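Local structure of periplasmic protein-probably involved in high-affinity Fe2+ transport (Escherichia coli F11, 5I0Y) at residues N15-A20 against K139-S144; L19-L24 against V112-E117; A41-Q46 against A100-M105. The protein binds copper and probably takes part in high-affinity uptake of ferrous iron as a dimeric periplasmic protein. The protein carries 1 engineered substitution. One frame throughout, in Å; residues are numbered along the deposited sequence. Where two conformers were deposited one is given.

Contact 1: residues N15-A20 against K139-S144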
# COMPACT_ATOMS: atom_id res chain seq x y z
N ASN B 15 -6.13 -14.69 9.52
CA ASN B 15 -6.78 -14.19 8.31
C ASN B 15 -5.88 -14.30 7.08
O ASN B 15 -5.87 -13.43 6.21
CB ASN B 15 -7.28 -12.76 8.50
CG ASN B 15 -8.44 -12.68 9.46
OD1 ASN B 15 -8.52 -11.79 10.31
ND2 ASN B 15 -9.36 -13.62 9.33
N GLU B 16 -5.12 -15.39 7.02
CA GLU B 16 -4.27 -15.68 5.87
C GLU B 16 -3.18 -14.62 5.67
O GLU B 16 -2.75 -14.32 4.54
CB GLU B 16 -5.14 -15.85 4.61
CG GLU B 16 -5.97 -17.14 4.62
CD GLU B 16 -7.42 -17.02 5.07
OE1 GLU B 16 -8.08 -18.08 4.97
OE2 GLU B 16 -7.93 -15.96 5.49
N MET B 17 -2.72 -14.10 6.80
CA MET B 17 -1.58 -13.17 6.86
C MET B 17 -0.64 -13.61 7.97
O MET B 17 -1.10 -14.21 8.95
CB MET B 17 -2.03 -11.74 7.17
CG MET B 17 -2.96 -11.12 6.13
SD MET B 17 -3.63 -9.55 6.68
CE MET B 17 -4.75 -10.11 7.96
N GLU B 18 0.64 -13.31 7.84
CA GLU B 18 1.60 -13.46 8.93
C GLU B 18 1.87 -12.06 9.45
O GLU B 18 2.23 -11.18 8.68
CB GLU B 18 2.90 -14.14 8.48
CG GLU B 18 3.77 -14.66 9.63
CD GLU B 18 3.14 -15.81 10.40
OE1 GLU B 18 2.21 -16.45 9.89
OE2 GLU B 18 3.61 -16.09 11.54
N LEU B 19 1.67 -11.87 10.76
CA LEU B 19 1.74 -10.56 11.38
C LEU B 19 2.79 -10.59 12.46
O LEU B 19 2.68 -11.36 13.41
CB LEU B 19 0.39 -10.18 11.98
CG LEU B 19 -0.80 -10.28 11.01
CD1 LEU B 19 -1.59 -11.57 11.20
CD2 LEU B 19 -1.70 -9.08 11.20
N ALA B 20 3.81 -9.75 12.31
CA ALA B 20 4.90 -9.67 13.29
C ALA B 20 5.07 -8.24 13.78
O ALA B 20 4.81 -7.28 13.03
CB ALA B 20 6.20 -10.14 12.67
N LYS B 139 -13.14 -9.25 9.53
CA LYS B 139 -13.54 -8.18 10.44
C LYS B 139 -12.33 -7.67 11.21
O LYS B 139 -11.34 -8.40 11.35
CB LYS B 139 -14.60 -8.67 11.43
CG LYS B 139 -15.97 -8.95 10.80
CD LYS B 139 -16.95 -9.52 11.81
CE LYS B 139 -18.19 -10.08 11.13
NZ LYS B 139 -18.00 -11.48 10.64
N PRO B 140 -12.40 -6.42 11.71
CA PRO B 140 -11.29 -5.89 12.51
C PRO B 140 -10.91 -6.86 13.65
O PRO B 140 -11.77 -7.55 14.21
CB PRO B 140 -11.85 -4.56 13.06
CG PRO B 140 -12.89 -4.15 12.06
CD PRO B 140 -13.49 -5.44 11.56
N PHE B 141 -9.62 -6.92 13.96
CA PHE B 141 -9.14 -7.85 14.97
C PHE B 141 -7.88 -7.32 15.62
O PHE B 141 -7.18 -6.43 15.06
CB PHE B 141 -8.90 -9.24 14.37
CG PHE B 141 -7.72 -9.31 13.41
CD1 PHE B 141 -6.49 -9.81 13.82
CD2 PHE B 141 -7.86 -8.89 12.08
CE1 PHE B 141 -5.41 -9.87 12.95
CE2 PHE B 141 -6.77 -8.95 11.20
CZ PHE B 141 -5.56 -9.45 11.64
N ASP B 142 -7.57 -7.89 16.77
CA ASP B 142 -6.34 -7.63 17.50
C ASP B 142 -5.35 -8.76 17.36
O ASP B 142 -5.71 -9.93 17.23
CB ASP B 142 -6.63 -7.48 19.00
CG ASP B 142 -7.24 -6.15 19.38
OD1 ASP B 142 -7.43 -5.25 18.52
OD2 ASP B 142 -7.53 -5.98 20.58
N VAL B 143 -4.08 -8.40 17.43
CA VAL B 143 -3.01 -9.36 17.61
C VAL B 143 -2.07 -8.85 18.69
O VAL B 143 -1.77 -7.65 18.75
CB VAL B 143 -2.28 -9.64 16.29
CG1 VAL B 143 -1.84 -8.35 15.62
CG2 VAL B 143 -1.11 -10.55 16.54
N SER B 144 -1.64 -9.75 19.58
CA SER B 144 -0.77 -9.36 20.70
C SER B 144 0.59 -10.04 20.72
O SER B 144 0.75 -11.16 20.19
CB SER B 144 -1.46 -9.63 22.03
OG SER B 144 -2.60 -8.80 22.16
O HOH W 1 -10.86 -11.14 11.67

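Contact 2: residues L19-L24 against V112-E117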
# COMPACT_ATOMS: atom_id res chain seq x y z
N LEU B 19 1.67 -11.87 10.76
CA LEU B 19 1.74 -10.56 11.38
C LEU B 19 2.79 -10.59 12.46
O LEU B 19 2.68 -11.36 13.41
CB LEU B 19 0.39 -10.18 11.98
CG LEU B 19 -0.80 -10.28 11.01
CD1 LEU B 19 -1.59 -11.57 11.20
CD2 LEU B 19 -1.70 -9.08 11.20
N ALA B 20 3.81 -9.75 12.31
CA ALA B 20 4.90 -9.67 13.29
C ALA B 20 5.07 -8.24 13.78
O ALA B 20 4.81 -7.28 13.03
CB ALA B 20 6.20 -10.14 12.67
N ALA B 21 5.47 -8.09 15.03
CA ALA B 21 5.87 -6.80 15.57
C ALA B 21 7.39 -6.78 15.56
O ALA B 21 8.03 -7.77 15.92
CB ALA B 21 5.33 -6.62 16.97
N VAL B 22 7.97 -5.66 15.14
CA VAL B 22 9.42 -5.50 15.19
C VAL B 22 9.72 -4.08 15.57
O VAL B 22 8.85 -3.21 15.53
CB VAL B 22 10.12 -5.84 13.85
CG1 VAL B 22 9.97 -7.32 13.51
CG2 VAL B 22 9.57 -4.98 12.72
N TYR B 23 10.96 -3.84 15.98
CA TYR B 23 11.41 -2.49 16.29
C TYR B 23 12.87 -2.29 15.85
O TYR B 23 13.61 -3.23 15.63
CB TYR B 23 11.19 -2.13 17.77
CG TYR B 23 11.98 -2.97 18.74
CD1 TYR B 23 13.20 -2.53 19.25
CD2 TYR B 23 11.51 -4.21 19.16
CE1 TYR B 23 13.93 -3.30 20.14
CE2 TYR B 23 12.22 -4.99 20.05
CZ TYR B 23 13.42 -4.53 20.54
OH TYR B 23 14.12 -5.33 21.43
N LEU B 24 13.23 -1.02 15.71
CA LEU B 24 14.59 -0.63 15.32
C LEU B 24 14.83 0.77 15.88
O LEU B 24 13.97 1.33 16.57
CB LEU B 24 14.76 -0.66 13.79
CG LEU B 24 13.81 0.24 13.00
CD1 LEU B 24 14.47 0.75 11.72
CD2 LEU B 24 12.51 -0.47 12.66
N VAL B 112 2.39 -5.68 23.65
CA VAL B 112 1.85 -4.75 22.65
C VAL B 112 0.73 -5.44 21.89
O VAL B 112 0.84 -6.62 21.52
CB VAL B 112 2.93 -4.12 21.73
CG1 VAL B 112 3.55 -5.12 20.76
CG2 VAL B 112 2.36 -2.91 21.00
N THR B 113 -0.36 -4.70 21.71
CA THR B 113 -1.48 -5.16 20.91
C THR B 113 -1.65 -4.23 19.71
O THR B 113 -1.66 -3.02 19.85
CB THR B 113 -2.76 -5.24 21.75
OG1 THR B 113 -2.55 -6.16 22.83
CG2 THR B 113 -3.98 -5.73 20.93
N TYR B 114 -1.75 -4.84 18.54
CA TYR B 114 -2.08 -4.11 17.32
C TYR B 114 -3.55 -4.30 17.01
O TYR B 114 -4.04 -5.41 17.01
CB TYR B 114 -1.22 -4.58 16.14
CG TYR B 114 0.27 -4.29 16.26
CD1 TYR B 114 0.77 -3.35 17.17
CD2 TYR B 114 1.17 -4.93 15.40
CE1 TYR B 114 2.13 -3.10 17.26
CE2 TYR B 114 2.53 -4.66 15.47
CZ TYR B 114 3.01 -3.76 16.40
OH TYR B 114 4.35 -3.46 16.49
N HIS B 115 -4.24 -3.19 16.74
CA HIS B 115 -5.67 -3.16 16.39
C HIS B 115 -5.78 -2.93 14.92
O HIS B 115 -5.42 -1.84 14.45
CB HIS B 115 -6.39 -2.06 17.16
CG HIS B 115 -6.04 -2.01 18.63
ND1 HIS B 115 -6.43 -2.97 19.50
CD2 HIS B 115 -5.32 -1.08 19.37
CE1 HIS B 115 -5.99 -2.67 20.73
NE2 HIS B 115 -5.30 -1.51 20.66
N ILE B 116 -6.22 -3.94 14.17
CA ILE B 116 -6.12 -3.93 12.70
C ILE B 116 -7.49 -3.87 12.03
O ILE B 116 -8.40 -4.64 12.37
CB ILE B 116 -5.34 -5.16 12.23
CG1 ILE B 116 -3.98 -5.16 12.93
CG2 ILE B 116 -5.11 -5.13 10.72
CD1 ILE B 116 -3.16 -6.39 12.67
N GLU B 117 -7.63 -2.96 11.07
CA GLU B 117 -8.85 -2.85 10.27
C GLU B 117 -8.49 -3.09 8.81
O GLU B 117 -7.40 -2.72 8.38
CB GLU B 117 -9.47 -1.46 10.46
CG GLU B 117 -10.17 -1.32 11.80
CD GLU B 117 -10.44 0.12 12.16
OE1 GLU B 117 -9.49 0.92 12.19
OE2 GLU B 117 -11.61 0.46 12.42

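Contact 3: residues A41-Q46 against A100-M105. Engineered in segment 41-46: Gln46 (natural residue Glu). With CU (copper (II) ion), chain D.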
# COMPACT_ATOMS: atom_id res chain seq x y z
N ALA B 41 12.56 10.06 20.37
CA ALA B 41 12.04 8.69 20.36
C ALA B 41 13.10 7.71 20.83
O ALA B 41 14.30 8.01 20.85
CB ALA B 41 11.60 8.32 18.94
N ASP B 42 12.65 6.51 21.22
CA ASP B 42 13.55 5.42 21.59
C ASP B 42 13.64 4.36 20.50
O ASP B 42 14.69 3.78 20.29
CB ASP B 42 13.07 4.78 22.90
CG ASP B 42 13.17 5.74 24.08
OD1 ASP B 42 14.24 6.38 24.24
OD2 ASP B 42 12.19 5.84 24.84
N VAL B 43 12.51 4.11 19.83
CA VAL B 43 12.50 3.09 18.78
C VAL B 43 11.55 3.54 17.67
O VAL B 43 10.72 4.42 17.88
CB VAL B 43 12.05 1.68 19.29
CG1 VAL B 43 12.87 1.20 20.50
CG2 VAL B 43 10.55 1.64 19.61
N HIS B 44 11.71 2.95 16.49
CA HIS B 44 10.65 2.91 15.49
C HIS B 44 9.99 1.57 15.65
O HIS B 44 10.65 0.54 15.54
CB HIS B 44 11.25 3.04 14.09
CG HIS B 44 10.24 3.36 13.00
ND1 HIS B 44 9.50 4.50 13.00
CD2 HIS B 44 9.88 2.66 11.85
CE1 HIS B 44 8.73 4.52 11.89
NE2 HIS B 44 8.95 3.39 11.20
N LEU B 45 8.69 1.59 15.97
CA LEU B 45 7.92 0.36 16.15
C LEU B 45 7.12 0.09 14.89
O LEU B 45 6.54 0.99 14.30
CB LEU B 45 6.98 0.50 17.36
CG LEU B 45 6.08 -0.69 17.72
CD1 LEU B 45 6.89 -1.88 18.20
CD2 LEU B 45 5.05 -0.27 18.75
N GLN B 46 7.10 -1.17 14.48
CA GLN B 46 6.54 -1.52 13.18
C GLN B 46 5.64 -2.74 13.26
O GLN B 46 5.84 -3.64 14.10
CB GLN B 46 7.68 -1.89 12.22
CG GLN B 46 8.54 -0.75 11.75
CD GLN B 46 9.43 -1.15 10.58
OE1 GLN B 46 9.38 -2.29 10.07
NE2 GLN B 46 10.22 -0.22 10.14
N ALA B 100 5.74 3.71 13.40
CA ALA B 100 5.81 5.04 14.04
C ALA B 100 6.99 5.09 14.98
O ALA B 100 7.30 4.11 15.65
CB ALA B 100 4.53 5.38 14.82
N ASN B 101 7.67 6.23 15.03
CA ASN B 101 8.61 6.50 16.12
C ASN B 101 7.82 6.61 17.41
O ASN B 101 6.77 7.27 17.46
CB ASN B 101 9.34 7.82 15.90
CG ASN B 101 10.46 7.73 14.89
OD1 ASN B 101 10.87 6.65 14.42
ND2 ASN B 101 11.02 8.89 14.58
N ILE B 102 8.34 5.98 18.45
CA ILE B 102 7.71 6.07 19.76
C ILE B 102 8.75 6.20 20.87
O ILE B 102 9.90 5.77 20.74
CB ILE B 102 6.79 4.86 20.05
CG1 ILE B 102 7.61 3.58 20.15
CG2 ILE B 102 5.66 4.72 19.02
CD1 ILE B 102 6.84 2.44 20.78
N LYS B 103 8.32 6.82 21.96
CA LYS B 103 9.11 6.83 23.17
C LYS B 103 8.67 5.63 23.98
O LYS B 103 7.48 5.46 24.22
CB LYS B 103 8.89 8.14 23.93
CG LYS B 103 9.81 8.34 25.12
CD LYS B 103 9.42 9.57 25.93
CE LYS B 103 9.99 9.48 27.34
NZ LYS B 103 9.35 8.36 28.10
N MET B 104 9.63 4.79 24.35
CA MET B 104 9.35 3.65 25.22
C MET B 104 9.17 4.09 26.68
O MET B 104 9.30 5.27 27.00
CB MET B 104 10.46 2.60 25.06
CG MET B 104 10.42 1.91 23.70
SD MET B 104 8.96 0.88 23.39
CE MET B 104 9.40 -0.59 24.31
N MET B 105 8.87 3.13 27.54
CA MET B 105 8.55 3.42 28.93
C MET B 105 9.50 2.66 29.85
O MET B 105 9.08 2.04 30.84
CB MET B 105 7.07 3.09 29.19
CG MET B 105 6.15 3.80 28.21
SD MET B 105 4.40 3.46 28.39
CE MET B 105 4.19 1.93 27.49
CU CU D . 8.42 3.34 9.23

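Contact 1: residues N15-A20 against K139-S144
The ring of Phe141 takes most of the contact with 15-20, meeting three side chains at different parts of its surface. Over one face sits the amide oxygen of Asn15, OD1, 3.3 Å above the plane and displaced toward the rim, 3.5 Å from Phe141 CE2; amide and ring planes stand 77° apart. At the ring edge two methyls converge on the same carbon: Met17 CE lies 3.8 Å from Phe141 CZ, and Leu19 CD2 comes to 3.9 Å from that CZ. Phe141 reaches them because its CG stands between the backbone N and the carbonyl carbon (chi1 69°), which sends the ring into the gap between the strands. Leu19 CD2 also lies 4.5 Å from Val143 CG1, a loose contact.

The hold on Asn15 OD1 comes from a water, which donates to Asn15 OD1 and to Lys139 O, 2.8 Å in each case, joining the two loop ends where no direct hydrogen bond crosses. Behind this shell, Trp138 packs edge-to-face on Phe141 and touches Asn15 and Met17, while Met14 also borders Phe141.

The strand axes lie 8.6 Å apart at 51°, a spacing bridged by side chains in this beta sandwich. Strand 6-14 flanks 17-24, which pairs on its other side with 43-51; 141-149 pairs with 108-117.

Contact 2: residues L19-L24 against V112-E117
Tyr114 OH makes a hydrogen bond to the backbone oxygen of the engineered Gln46, on the strand beside 19-24, and the same hydroxyl oxygen lies 3.3 Å from Ala21 CB. The setting is the interior of a beta sandwich: strands 19-24 and 112-117 run at 126° to each other with axes 9.3 Å apart, and no hydrogen bond passes between them; the gap is spanned mainly by side chains.

Ala21 CB meets the phenol obliquely, and it is also 3.7 Å from Tyr114 CE2. The small methyl thus lies beside the hydroxyl end of the ring. With CG anti to its carbonyl carbon (chi1 -66°), Tyr114 extends across the gap to the opposing strand. Ala20 O approaches near the ring plane at the edge, 4.2 Å from Tyr114 CE2. Phe87, edge-to-face, and Tyr145, its ring inclined to that of Tyr114, also pack against Tyr114, while Leu45 and Ala47 of strand 43-51 touch it. The bond to Gln46 O satisfies the hydroxyl within this otherwise largely apolar layer.

Ala21 CB also faces Val112 CG1 at 4.4 Å, a slack contact. Further along the strand, Ile116 lies among Leu19, Val143 and Trp138. Its chain is extended beyond CG1 (chi2 174°), which carries the terminal methyl out toward Leu19. The two side chains reach for each other tip to tip, and packing is tight here: Leu19 CD2 stands 3.4 Å from Ile116 CD1, closer than usual for two methyl carbons.

Contact 3: residues A41-Q46 against A100-M105
The imidazole of His44 and the amide of Asn101 meet at nearly a right angle, their planes 87° apart. His44 ND1 donates to Asn101 OD1 at 2.9 Å, but the bond is bent: N-H...O is 138°, and the donor sits above the carbonyl plane instead of on a lone pair. At the ring edge, in plane, lies NE2 of Gln46, an engineered residue that replaces a natural Glu. His44 NE2 binds the copper ion at 2.0 Å. The ring leaves the backbone with CG opposite the main-chain N (chi1 -165°), which presents one nitrogen to the metal and the other to Asn101; held at both, it has little freedom to turn. Asn101 ND2 is in turn tied to Ile27 O and Leu36 O, making Asn101 a second-shell residue.

Beneath, the backbones pair antiparallel: Val43 with Ile102 and Leu45 with Ala100 are hydrogen-bonded pairs, His44 with Asn101 a non-hydrogen-bonded one. Ile102 O accepts from both Asp42 N at 2.9 Å and Val43 N at 3.2 Å, the mark of a classic beta bulge. Past the bulge, Met104 N donates to Asp42 OD2 at 2.8 Å, using the anti lone pair of that oxygen. On the sheet face opposite His44, the Val43 and Ile102 side chains cross, Val43 CG2 3.6 Å from Ile102 CG1, and Leu45 CD2 meets Ile102 CD1 at 3.8 Å; Tyr72 and Leu74 of strand 69-76 pack against the isoleucine.

Met90 and His97 of the same chain and His127 of the second subunit complete the coordination. This is an intersubunit copper site, with His44 carried on a paired strand of the beta sandwich.

Contacts 1 and 2 both start from strand 17-24 and share Leu19; their centres are 9 Å apart. Their partner strands, 141-149 and 108-117, are neighbours, joined by Asp142 OD1 to His115 ND1 and Ser144 OG to Thr113 OG1, each 2.7 Å and probably hydrogen bonds. Contact 3, centred about 12 Å from contact 2 and 21 Å from contact 1, differs in kind: it is pairing within the sheet, while the other two pack across the sandwich. It touches contact 2 through Leu24 O to His44 N (2.8 Å). The copper lies at contact 3; the Val22 side chain of contact 2 is about 9 Å from a copper ion.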